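Local coordinates for DUF416 domain-containing protein (PDB 2Q9R) that is of unknown function but folds as an all-helical DUF416 domain and holds benzoic acid in a pocket completed by a second subunit, at residues A[72-77]-A[104-109]; A[99-104]-A[118-123]; A[125-130]-A[192-197]. All coordinates share one frame; numbering follows the deposited sequence.

How the interactions relate
Interactions 1 and 2 sit on successive parts of helix 92-111 and share Thr-104; their centres are 11 Å apart. They touch where Leu-77 of interaction 1 packs its CD1 against Ile-102 CG2 of interaction 2, at 3.9 Å. Helix 120-136 carries the chain from interaction 2 to interaction 3; their centres lie 13 Å apart, and beyond adjoining in sequence the two do not touch. Interactions 1 and 3 are on opposite sides of the chain's centre, 22 Å between centres and about 11 Å between nearest atoms. Interaction 3 contributes to the benzoic acid pocket, through Ile-195 and Ile-197; the side chain of Leu-123 in interaction 2 stays about 13 Å from a bound benzoic acid.

Interaction 1 of 3, residues A[72-77]-A[104-109]; sequences VHLQRL and TLLGAI
Leu-77 N donates to His-73 O at 2.8 Å, a backbone bond of helix 70-79 that joins two of the three residues facing Leu-106; the third is Leu-74. No hydrogen bond spans the contact itself, which rests on apolar groups. Leu-106 is the central side chain. From helix 92-111 its CD1 reaches Leu-77 CD1 at 3.5 Å, closer than two methyl groups usually come, and the two side chains cross there at about a right angle. The same methyl of Leu-106 lies 4.2 Å from His-73 CB, so the histidine takes part through the root of its side chain and not through its imidazole. Nearer the backbone of Leu-106, Leu-74 runs past it in the opposite direction and lays CD2 against Leu-106 CB at 3.9 Å. In Leu-74 CG stands anti to the carbonyl carbon, chi1 -72°, and chi2 175° puts CD1 anti to CA and turns the other methyl, CD2, onto the facing helix.

The pair belongs to the all-helical fold of the DUF416 family: the two segments are nearly antiparallel, with 159° between their directions and 10.2 Å between their axes at closest approach. Bulky leucines span that separation, while Gly-107 offers bare backbone, its N lying 4.2 Å from Leu-74 CD2.

Leu-77 also packs on Val-99, Ile-102 and Ser-103, earlier on helix 92-111, and Leu-74 reaches Gln-110 farther along it. Helix 47-62 covers another side, where Leu-57 touches Leu-106 while Thr-52 and Leu-56 meet His-73.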
ATOM      1  N   VAL A  72      29.986  15.775  11.827  1.00 40.30           N
ATOM      2  CA  VAL A  72      29.161  15.975  13.017  0.50 41.20           C
ATOM      3  C   VAL A  72      27.736  15.497  12.744  1.00 38.85           C
ATOM      4  O   VAL A  72      27.144  14.851  13.589  1.00 39.76           O
ATOM      5  CB  VAL A  72      29.200  17.424  13.585  0.50 42.16           C
ATOM      6  CG1 VAL A  72      28.396  18.376  12.726  0.50 42.81           C
ATOM      7  CG2 VAL A  72      28.681  17.414  15.028  0.50 41.46           C
ATOM      8  N   HIS A  73      27.220  15.753  11.559  1.00 42.53           N
ATOM      9  CA  HIS A  73      25.927  15.184  11.182  1.00 42.48           C
ATOM     10  C   HIS A  73      25.917  13.667  11.090  1.00 43.06           C
ATOM     11  O   HIS A  73      24.947  13.034  11.519  1.00 42.10           O
ATOM     12  CB  HIS A  73      25.448  15.805   9.869  1.00 45.05           C
ATOM     13  CG  HIS A  73      25.058  17.229  10.038  1.00 45.38           C
ATOM     14  ND1 HIS A  73      23.836  17.593  10.562  1.00 49.62           N
ATOM     15  CD2 HIS A  73      25.751  18.374   9.850  1.00 45.83           C
ATOM     16  CE1 HIS A  73      23.785  18.909  10.662  1.00 47.10           C
ATOM     17  NE2 HIS A  73      24.932  19.407  10.238  1.00 48.90           N
ATOM     18  N   LEU A  74      26.977  13.084  10.520  1.00 44.73           N
ATOM     19  CA  LEU A  74      27.126  11.626  10.466  1.00 43.84           C
ATOM     20  C   LEU A  74      27.115  11.035  11.869  1.00 44.59           C
ATOM     21  O   LEU A  74      26.493  10.011  12.120  1.00 43.16           O
ATOM     22  CB  LEU A  74      28.418  11.212   9.735  1.00 44.95           C
ATOM     23  CG  LEU A  74      28.446  11.408   8.221  1.00 43.90           C
ATOM     24  CD1 LEU A  74      29.849  11.061   7.663  1.00 40.29           C
ATOM     25  CD2 LEU A  74      27.346  10.573   7.534  1.00 44.43           C
ATOM     26  N   GLN A  75      27.782  11.698  12.803  1.00 45.94           N
ATOM     27  CA  GLN A  75      27.771  11.216  14.174  1.00 45.07           C
ATOM     28  C   GLN A  75      26.401  11.329  14.821  1.00 44.38           C
ATOM     29  O   GLN A  75      25.973  10.428  15.536  1.00 45.13           O
ATOM     30  CB  GLN A  75      28.841  11.938  15.023  1.00 47.14           C
ATOM     31  CG  GLN A  75      28.969  11.355  16.406  1.00 46.02           C
ATOM     32  CD  GLN A  75      29.397   9.907  16.354  1.00 57.39           C
ATOM     33  OE1 GLN A  75      30.459   9.597  15.823  1.00 60.20           O
ATOM     34  NE2 GLN A  75      28.555   9.005  16.875  1.00 54.15           N
ATOM     35  N   ARG A  76      25.714  12.443  14.605  1.00 44.24           N
ATOM     36  CA  ARG A  76      24.347  12.589  15.136  1.00 44.87           C
ATOM     37  C   ARG A  76      23.388  11.596  14.506  1.00 44.15           C
ATOM     38  O   ARG A  76      22.524  11.035  15.188  1.00 41.83           O
ATOM     39  CB  ARG A  76      23.808  14.001  14.936  1.00 46.26           C
ATOM     40  CG  ARG A  76      24.468  15.030  15.836  1.00 59.16           C
ATOM     41  CD  ARG A  76      23.557  16.218  16.098  1.00 69.91           C
ATOM     42  NE  ARG A  76      24.279  17.260  16.833  1.00 79.81           N
ATOM     43  CZ  ARG A  76      24.859  18.343  16.295  1.00 81.00           C
ATOM     44  NH1 ARG A  76      24.811  18.587  14.979  1.00 79.12           N
ATOM     45  NH2 ARG A  76      25.488  19.206  17.091  1.00 76.41           N
ATOM     46  N   LEU A  77      23.539  11.382  13.210  1.00 42.81           N
ATOM     47  CA  LEU A  77      22.735  10.368  12.545  1.00 42.61           C
ATOM     48  C   LEU A  77      22.945   8.987  13.181  1.00 42.83           C
ATOM     49  O   LEU A  77      21.970   8.287  13.476  1.00 43.72           O
ATOM     50  CB  LEU A  77      23.022  10.367  11.045  1.00 41.21           C
ATOM     51  CG  LEU A  77      22.449  11.609  10.300  1.00 46.15           C
ATOM     52  CD1 LEU A  77      23.109  11.883   8.935  1.00 39.58           C
ATOM     53  CD2 LEU A  77      20.939  11.434  10.132  1.00 34.01           C
ATOM     54  N   THR A 104      24.549   7.255   4.401  1.00 44.00           N
ATOM     55  CA  THR A 104      25.232   6.775   3.192  1.00 41.94           C
ATOM     56  C   THR A 104      25.380   7.898   2.142  1.00 41.18           C
ATOM     57  O   THR A 104      26.442   8.108   1.596  1.00 41.89           O
ATOM     58  CB  THR A 104      24.461   5.588   2.586  1.00 45.94           C
ATOM     59  OG1 THR A 104      24.317   4.571   3.587  1.00 48.59           O
ATOM     60  CG2 THR A 104      25.158   5.025   1.342  1.00 48.87           C
ATOM     61  N   LEU A 105      24.318   8.650   1.901  1.00 43.70           N
ATOM     62  CA  LEU A 105      24.397   9.762   0.934  1.00 43.12           C
ATOM     63  C   LEU A 105      25.364  10.876   1.351  1.00 45.79           C
ATOM     64  O   LEU A 105      26.164  11.373   0.518  1.00 43.21           O
ATOM     65  CB  LEU A 105      22.983  10.310   0.671  1.00 41.39           C
ATOM     66  CG  LEU A 105      22.921  11.546  -0.204  1.00 46.31           C
ATOM     67  CD1 LEU A 105      23.696  11.332  -1.551  1.00 43.12           C
ATOM     68  CD2 LEU A 105      21.445  11.914  -0.410  1.00 36.83           C
ATOM     69  N   LEU A 106      25.276  11.319   2.612  1.00 45.73           N
ATOM     70  CA  LEU A 106      26.222  12.298   3.116  1.00 44.89           C
ATOM     71  C   LEU A 106      27.642  11.758   3.028  1.00 45.24           C
ATOM     72  O   LEU A 106      28.556  12.474   2.635  1.00 43.24           O
ATOM     73  CB  LEU A 106      25.931  12.657   4.565  1.00 48.71           C
ATOM     74  CG  LEU A 106      24.941  13.764   4.889  1.00 51.16           C
ATOM     75  CD1 LEU A 106      24.599  13.728   6.376  1.00 52.87           C
ATOM     76  CD2 LEU A 106      25.512  15.114   4.488  1.00 47.93           C
ATOM     77  N   GLY A 107      27.827  10.487   3.370  1.00 45.31           N
ATOM     78  CA  GLY A 107      29.158   9.880   3.281  1.00 46.85           C
ATOM     79  C   GLY A 107      29.677   9.799   1.858  1.00 48.52           C
ATOM     80  O   GLY A 107      30.860  10.006   1.616  1.00 49.51           O
ATOM     81  N   ALA A 108      28.781   9.536   0.915  1.00 49.64           N
ATOM     82  CA  ALA A 108      29.129   9.434  -0.502  1.00 51.14           C
ATOM     83  C   ALA A 108      29.511  10.792  -1.101  1.00 49.80           C
ATOM     84  O   ALA A 108      30.466  10.886  -1.861  1.00 50.37           O
ATOM     85  CB  ALA A 108      27.993   8.803  -1.277  1.00 50.21           C
ATOM     86  N   ILE A 109      28.766  11.833  -0.723  1.00 51.37           N
ATOM     87  CA  ILE A 109      29.036  13.225  -1.075  1.00 51.85           C
ATOM     88  C   ILE A 109      30.409  13.640  -0.587  1.00 54.29           C
ATOM     89  O   ILE A 109      31.172  14.280  -1.306  1.00 55.53           O
ATOM     90  CB  ILE A 109      27.925  14.152  -0.482  1.00 53.35           C
ATOM     91  CG1 ILE A 109      26.644  13.996  -1.304  1.00 51.95           C
ATOM     92  CG2 ILE A 109      28.335  15.618  -0.458  1.00 53.10           C
ATOM     93  CD1 ILE A 109      25.393  14.246  -0.545  1.00 51.45           C
TER

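Interaction 2 of 3, residues A[99-104]-A[118-123]; sequences VVAIST and VNISKL
The flat carbonyl group of Val-100 is gripped on opposite faces by Thr-104, whose side chain also meets Ile-120 across the contact. Thr-104 OG1 donates to Val-100 O at 2.7 Å from 38° out of the carbonyl plane, with a C=O...donor angle of 141°, while the helical N-H of Thr-104 comes from the other face. Two donors grip Val-100 O, and the OG1 bond sets the rotation of the threonine side chain; with CG2 anti to the backbone N the methyl faces Ile-120 CD1 at 3.8 Å. An alanine here has neither branch, which would probably leave Val-100 O without its second donor and open a gap beside Ile-120 CD1. That same CD1 lies 3.7 Å from Ala-101 O, a packing contact. Leu-123 straddles Ala-101: its CD1 rests on Ala-101 CA at 3.8 Å, and its CD2 lies 3.8 Å from Ala-101 CB. The small alanine lets the leucine fork approach the backbone of helix 92-111. This helix packs here against the early part of helix 120-136, with short helix 114-118 between them in the chain. Helix 17-42 borders the contact, Met-31 touching both Ala-101 and Leu-123, while helix 47-62 packs on Val-99 and Ile-102 of 99-104.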
ATOM      1  N   VAL A  99      17.415   6.469   8.146  1.00 43.19           N
ATOM      2  CA  VAL A  99      18.590   7.205   8.686  1.00 45.92           C
ATOM      3  C   VAL A  99      19.866   6.692   8.002  1.00 44.61           C
ATOM      4  O   VAL A  99      20.753   7.501   7.610  1.00 41.47           O
ATOM      5  CB  VAL A  99      18.602   7.225  10.283  1.00 47.22           C
ATOM      6  CG1 VAL A  99      18.518   5.834  10.867  1.00 42.80           C
ATOM      7  CG2 VAL A  99      19.819   7.982  10.838  1.00 43.34           C
ATOM      8  N   VAL A 100      19.938   5.384   7.737  1.00 43.48           N
ATOM      9  CA  VAL A 100      21.151   4.827   7.113  1.00 45.10           C
ATOM     10  C   VAL A 100      21.334   5.327   5.653  1.00 43.56           C
ATOM     11  O   VAL A 100      22.467   5.589   5.194  1.00 46.88           O
ATOM     12  CB  VAL A 100      21.192   3.269   7.199  1.00 47.83           C
ATOM     13  CG1 VAL A 100      22.207   2.690   6.234  1.00 42.23           C
ATOM     14  CG2 VAL A 100      21.455   2.784   8.662  1.00 45.23           C
ATOM     15  N   ALA A 101      20.238   5.490   4.939  1.00 43.22           N
ATOM     16  CA  ALA A 101      20.265   6.141   3.599  1.00 40.83           C
ATOM     17  C   ALA A 101      20.856   7.551   3.618  1.00 41.22           C
ATOM     18  O   ALA A 101      21.659   7.914   2.782  1.00 42.68           O
ATOM     19  CB  ALA A 101      18.849   6.183   3.011  1.00 36.85           C
ATOM     20  N   ILE A 102      20.402   8.358   4.566  1.00 43.38           N
ATOM     21  CA  ILE A 102      20.877   9.716   4.682  1.00 42.55           C
ATOM     22  C   ILE A 102      22.352   9.685   5.029  1.00 41.61           C
ATOM     23  O   ILE A 102      23.150  10.421   4.413  1.00 39.48           O
ATOM     24  CB  ILE A 102      20.055  10.530   5.720  1.00 45.67           C
ATOM     25  CG1 ILE A 102      18.608  10.655   5.221  1.00 45.04           C
ATOM     26  CG2 ILE A 102      20.687  11.895   5.910  1.00 45.42           C
ATOM     27  CD1 ILE A 102      17.568  11.050   6.296  1.00 37.43           C
ATOM     28  N   SER A 103      22.734   8.815   5.960  1.00 39.81           N
ATOM     29  CA  SER A 103      24.140   8.696   6.326  1.00 42.26           C
ATOM     30  C   SER A 103      24.997   8.279   5.133  1.00 42.19           C
ATOM     31  O   SER A 103      26.061   8.833   4.921  1.00 43.93           O
ATOM     32  CB  SER A 103      24.343   7.688   7.453  1.00 43.20           C
ATOM     33  OG  SER A 103      23.613   8.035   8.615  1.00 46.62           O
ATOM     34  N   THR A 104      24.549   7.255   4.401  1.00 44.00           N
ATOM     35  CA  THR A 104      25.232   6.775   3.192  1.00 41.94           C
ATOM     36  C   THR A 104      25.380   7.898   2.142  1.00 41.18           C
ATOM     37  O   THR A 104      26.442   8.108   1.596  1.00 41.89           O
ATOM     38  CB  THR A 104      24.461   5.588   2.586  1.00 45.94           C
ATOM     39  OG1 THR A 104      24.317   4.571   3.587  1.00 48.59           O
ATOM     40  CG2 THR A 104      25.158   5.025   1.342  1.00 48.87           C
ATOM     41  N   VAL A 118      24.220   5.944  -6.196  1.00 48.59           N
ATOM     42  CA  VAL A 118      23.406   5.112  -7.060  1.00 49.23           C
ATOM     43  C   VAL A 118      22.697   4.048  -6.204  1.00 49.10           C
ATOM     44  O   VAL A 118      21.531   3.858  -6.363  1.00 48.10           O
ATOM     45  CB  VAL A 118      24.255   4.421  -8.215  1.00 51.35           C
ATOM     46  CG1 VAL A 118      23.475   3.270  -8.887  1.00 52.33           C
ATOM     47  CG2 VAL A 118      24.784   5.459  -9.274  1.00 42.57           C
ATOM     48  N   ASN A 119      23.411   3.408  -5.280  1.00 50.11           N
ATOM     49  CA  ASN A 119      22.814   2.349  -4.435  1.00 50.93           C
ATOM     50  C   ASN A 119      21.729   2.771  -3.453  1.00 48.17           C
ATOM     51  O   ASN A 119      21.071   1.914  -2.867  1.00 49.09           O
ATOM     52  CB  ASN A 119      23.899   1.563  -3.688  1.00 52.28           C
ATOM     53  CG  ASN A 119      24.573   0.527  -4.589  1.00 67.23           C
ATOM     54  OD1 ASN A 119      24.054   0.198  -5.673  1.00 75.05           O
ATOM     55  ND2 ASN A 119      25.736   0.017  -4.158  1.00 73.40           N
ATOM     56  N   ILE A 120      21.511   4.078  -3.292  1.00 47.42           N
ATOM     57  CA  ILE A 120      20.363   4.554  -2.546  1.00 43.60           C
ATOM     58  C   ILE A 120      19.118   4.073  -3.228  1.00 45.39           C
ATOM     59  O   ILE A 120      18.062   3.889  -2.558  1.00 39.63           O
ATOM     60  CB  ILE A 120      20.327   6.121  -2.397  1.00 43.31           C
ATOM     61  CG1 ILE A 120      21.501   6.638  -1.525  1.00 50.65           C
ATOM     62  CG2 ILE A 120      19.002   6.584  -1.858  1.00 46.56           C
ATOM     63  CD1 ILE A 120      21.821   5.833  -0.283  1.00 47.83           C
ATOM     64  N   SER A 121      19.193   3.832  -4.559  1.00 46.57           N
ATOM     65  CA  SER A 121      18.027   3.232  -5.281  1.00 42.21           C
ATOM     66  C   SER A 121      17.604   1.862  -4.732  1.00 45.51           C
ATOM     67  O   SER A 121      16.412   1.587  -4.544  1.00 42.68           O
ATOM     68  CB  SER A 121      18.283   3.075  -6.790  1.00 44.36           C
ATOM     69  OG  SER A 121      17.211   2.324  -7.414  1.00 40.87           O
ATOM     70  N   LYS A 122      18.584   0.991  -4.555  1.00 44.79           N
ATOM     71  CA  LYS A 122      18.379  -0.337  -4.007  1.00 45.86           C
ATOM     72  C   LYS A 122      17.931  -0.314  -2.549  1.00 46.69           C
ATOM     73  O   LYS A 122      17.129  -1.135  -2.101  1.00 44.84           O
ATOM     74  CB  LYS A 122      19.680  -1.115  -4.115  1.00 45.17           C
ATOM     75  CG  LYS A 122      20.061  -1.460  -5.573  1.00 53.62           C
ATOM     76  CD  LYS A 122      21.398  -2.223  -5.644  1.00 56.34           C
ATOM     77  CE  LYS A 122      21.735  -2.711  -7.080  1.00 68.59           C
ATOM     78  NZ  LYS A 122      23.053  -3.445  -7.126  1.00 69.74           N
ATOM     79  N   LEU A 123      18.451   0.628  -1.779  1.00 44.65           N
ATOM     80  CA  LEU A 123      18.057   0.729  -0.398  1.00 45.47           C
ATOM     81  C   LEU A 123      16.566   1.021  -0.342  1.00 47.04           C
ATOM     82  O   LEU A 123      15.803   0.356   0.371  1.00 47.20           O
ATOM     83  CB  LEU A 123      18.900   1.790   0.286  1.00 46.02           C
ATOM     84  CG  LEU A 123      18.681   1.968   1.779  1.00 59.12           C
ATOM     85  CD1 LEU A 123      19.926   2.584   2.440  1.00 62.12           C
ATOM     86  CD2 LEU A 123      17.442   2.832   1.989  1.00 53.57           C
TER

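Interaction 3 of 3, residues A[125-130]-A[192-197]; sequences SSTVAN and VSNIGI. With BEZ (benzoic acid), chain E.
A water joins Thr-127 to Asn-194, donating to Thr-127 OG1 at 2.7 Å and accepting from Asn-194 ND2 at 3.0 Å. Both polar ends have other partners: Thr-127 OG1 is hydrogen-bonded to Asp-97 OD2 and Leu-123 O, and Asn-194 reaches Asn-34 through OD1 and Ser-124 O through ND2. The buried amide is thus tied at both of its ends.

Within the loop, Ser-193 OG accepts the N-H of Ile-195 at 150°, an ST turn, and also that of Ile-197 at 158°. A type I beta turn from Ser-193 to Gly-196 overlaps this, and Gly-196 takes the positive phi that follows.

Packing does the rest. The Thr-127 and Asn-194 side chains cross at about a right angle, ND2 lying 3.6 Å from Thr-127 CB. Val-128 CG2 comes within 3.1 Å of Asn-194 O, a close carbon-oxygen approach, and Ile-195 CG2 lies against Val-128 CA at 3.7 Å. In Ile-195 CG1 stands between the backbone N and the carbonyl carbon, chi1 56°; while CG2 meets the helix, CD1 extends to benzoic acid C6 at 3.8 Å. Ile-197 CG1 meets the same ring at C5, 3.7 Å away. The ligand is also hydrogen-bonded to His-152 and Ser-136 of the second subunit, so the pocket lies where the two chains meet.

The C-terminal loop is thereby wedged between helices: Val-128 packs on Val-154 and Met-155 of helix 153-170, Ile-195 and Ile-197 touch Asn-34 of helix 17-42, and Pro-94 of helix 92-111 borders Thr-127 and Ile-195.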
ATOM      1  N   SER A 125      14.225   0.498  -2.684  1.00 40.87           N
ATOM      2  CA  SER A 125      13.410  -0.576  -3.144  1.00 41.77           C
ATOM      3  C   SER A 125      13.438  -1.781  -2.199  1.00 40.99           C
ATOM      4  O   SER A 125      12.427  -2.485  -2.043  1.00 38.88           O
ATOM      5  CB  SER A 125      13.697  -0.940  -4.608  1.00 39.74           C
ATOM      6  OG  SER A 125      15.039  -1.279  -4.781  1.00 49.94           O
ATOM      7  N   SER A 126      14.564  -2.037  -1.564  1.00 40.50           N
ATOM      8  CA  SER A 126      14.615  -3.157  -0.627  1.00 42.92           C
ATOM      9  C   SER A 126      13.720  -2.955   0.578  1.00 41.06           C
ATOM     10  O   SER A 126      13.158  -3.911   1.098  1.00 44.20           O
ATOM     11  CB  SER A 126      16.041  -3.362  -0.144  1.00 45.72           C
ATOM     12  OG  SER A 126      16.858  -3.587  -1.273  1.00 55.96           O
ATOM     13  N   THR A 127      13.628  -1.716   1.057  1.00 41.05           N
ATOM     14  CA  THR A 127      12.744  -1.418   2.164  1.00 41.12           C
ATOM     15  C   THR A 127      11.332  -1.873   1.820  1.00 40.63           C
ATOM     16  O   THR A 127      10.628  -2.515   2.624  1.00 40.54           O
ATOM     17  CB  THR A 127      12.782   0.102   2.546  1.00 40.14           C
ATOM     18  OG1 THR A 127      14.117   0.438   2.920  1.00 37.68           O
ATOM     19  CG2 THR A 127      11.886   0.385   3.708  1.00 39.15           C
ATOM     20  N   VAL A 128      10.932  -1.574   0.601  1.00 41.38           N
ATOM     21  CA  VAL A 128       9.572  -1.964   0.130  1.00 39.96           C
ATOM     22  C   VAL A 128       9.413  -3.494  -0.017  1.00 43.86           C
ATOM     23  O   VAL A 128       8.417  -4.073   0.430  1.00 42.42           O
ATOM     24  CB  VAL A 128       9.228  -1.281  -1.177  1.00 41.13           C
ATOM     25  CG1 VAL A 128       7.779  -1.701  -1.609  1.00 41.44           C
ATOM     26  CG2 VAL A 128       9.356   0.222  -0.996  1.00 39.58           C
ATOM     27  N   ALA A 129      10.392  -4.159  -0.619  1.00 43.44           N
ATOM     28  CA  ALA A 129      10.319  -5.629  -0.707  1.00 41.88           C
ATOM     29  C   ALA A 129      10.284  -6.278   0.675  1.00 44.11           C
ATOM     30  O   ALA A 129       9.589  -7.260   0.859  1.00 43.05           O
ATOM     31  CB  ALA A 129      11.469  -6.164  -1.506  1.00 41.96           C
ATOM     32  N   ASN A 130      11.043  -5.744   1.635  1.00 47.65           N
ATOM     33  CA  ASN A 130      11.165  -6.360   2.959  1.00 46.02           C
ATOM     34  C   ASN A 130       9.863  -6.238   3.715  1.00 45.97           C
ATOM     35  O   ASN A 130       9.443  -7.176   4.398  1.00 46.76           O
ATOM     36  CB  ASN A 130      12.275  -5.718   3.792  1.00 48.21           C
ATOM     37  CG  ASN A 130      13.646  -6.080   3.324  1.00 49.01           C
ATOM     38  OD1 ASN A 130      13.851  -7.080   2.626  1.00 50.18           O
ATOM     39  ND2 ASN A 130      14.609  -5.256   3.687  1.00 48.52           N
ATOM     40  N   VAL A 192       4.059  10.954   1.564  1.00 48.01           N
ATOM     41  CA  VAL A 192       3.831   9.506   1.689  1.00 45.50           C
ATOM     42  C   VAL A 192       5.174   8.794   1.420  1.00 43.98           C
ATOM     43  O   VAL A 192       5.825   9.092   0.423  1.00 43.04           O
ATOM     44  CB  VAL A 192       2.747   9.021   0.755  1.00 46.71           C
ATOM     45  CG1 VAL A 192       2.476   7.552   0.948  1.00 47.13           C
ATOM     46  CG2 VAL A 192       1.466   9.851   0.980  1.00 45.12           C
ATOM     47  N   SER A 193       5.567   7.874   2.321  1.00 40.68           N
ATOM     48  CA  SER A 193       6.871   7.199   2.232  1.00 38.25           C
ATOM     49  C   SER A 193       6.834   6.120   1.179  1.00 39.70           C
ATOM     50  O   SER A 193       5.781   5.801   0.648  1.00 36.09           O
ATOM     51  CB  SER A 193       7.279   6.565   3.562  1.00 38.38           C
ATOM     52  OG  SER A 193       6.678   5.284   3.797  1.00 43.23           O
ATOM     53  N   ASN A 194       7.973   5.491   0.966  1.00 37.49           N
ATOM     54  CA  ASN A 194       8.089   4.363   0.019  1.00 36.97           C
ATOM     55  C   ASN A 194       7.336   3.169   0.432  1.00 39.85           C
ATOM     56  O   ASN A 194       7.107   2.290  -0.396  1.00 41.88           O
ATOM     57  CB  ASN A 194       9.573   3.987  -0.195  1.00 39.68           C
ATOM     58  CG  ASN A 194      10.321   3.779   1.093  1.00 39.09           C
ATOM     59  OD1 ASN A 194       9.918   4.301   2.144  1.00 41.90           O
ATOM     60  ND2 ASN A 194      11.457   3.116   1.020  1.00 43.06           N
ATOM     61  N   ILE A 195       6.917   3.121   1.697  1.00 40.57           N
ATOM     62  CA  ILE A 195       6.056   2.027   2.164  1.00 38.62           C
ATOM     63  C   ILE A 195       4.668   2.522   2.617  1.00 37.80           C
ATOM     64  O   ILE A 195       3.940   1.823   3.365  1.00 39.94           O
ATOM     65  CB  ILE A 195       6.736   1.089   3.185  1.00 41.21           C
ATOM     66  CG1 ILE A 195       7.274   1.829   4.413  1.00 47.20           C
ATOM     67  CG2 ILE A 195       7.838   0.277   2.540  1.00 36.52           C
ATOM     68  CD1 ILE A 195       7.421   0.860   5.622  1.00 48.39           C
ATOM     69  N   GLY A 196       4.307   3.716   2.155  1.00 38.10           N
ATOM     70  CA  GLY A 196       2.958   4.238   2.297  1.00 40.91           C
ATOM     71  C   GLY A 196       2.645   4.962   3.602  1.00 40.84           C
ATOM     72  O   GLY A 196       1.498   5.199   3.933  1.00 39.01           O
ATOM     73  N   ILE A 197       3.674   5.305   4.349  1.00 38.72           N
ATOM     74  CA  ILE A 197       3.508   5.992   5.626  1.00 35.57           C
ATOM     75  C   ILE A 197       3.361   7.489   5.466  1.00 40.82           C
ATOM     76  O   ILE A 197       4.148   8.184   4.768  1.00 40.34           O
ATOM     77  CB  ILE A 197       4.693   5.680   6.585  1.00 38.65           C
ATOM     78  CG1 ILE A 197       4.759   4.159   6.822  1.00 42.57           C
ATOM     79  CG2 ILE A 197       4.514   6.483   7.862  1.00 37.93           C
ATOM     80  CD1 ILE A 197       3.458   3.580   7.426  1.00 44.98           C
TER
HETATM   81  C   BEZ E 203       4.697  -0.272  10.364  1.00 42.19           C
HETATM   82  O1  BEZ E 203       3.849  -0.358   9.419  1.00 41.62           O
HETATM   83  O2  BEZ E 203       4.767  -1.128  11.298  1.00 42.44           O
HETATM   84  C1  BEZ E 203       5.636   0.885  10.392  1.00 45.92           C
HETATM   85  C2  BEZ E 203       5.976   1.494  11.623  1.00 37.52           C
HETATM   86  C3  BEZ E 203       6.851   2.579  11.609  1.00 35.40           C
HETATM   87  C4  BEZ E 203       7.382   3.035  10.406  1.00 37.35           C
HETATM   88  C5  BEZ E 203       7.036   2.426   9.198  1.00 45.68           C
HETATM   89  C6  BEZ E 203       6.159   1.327   9.183  1.00 37.61           C
HETATM   90  O   HOH W   1      13.865   3.073   2.738  1.00 41.33           O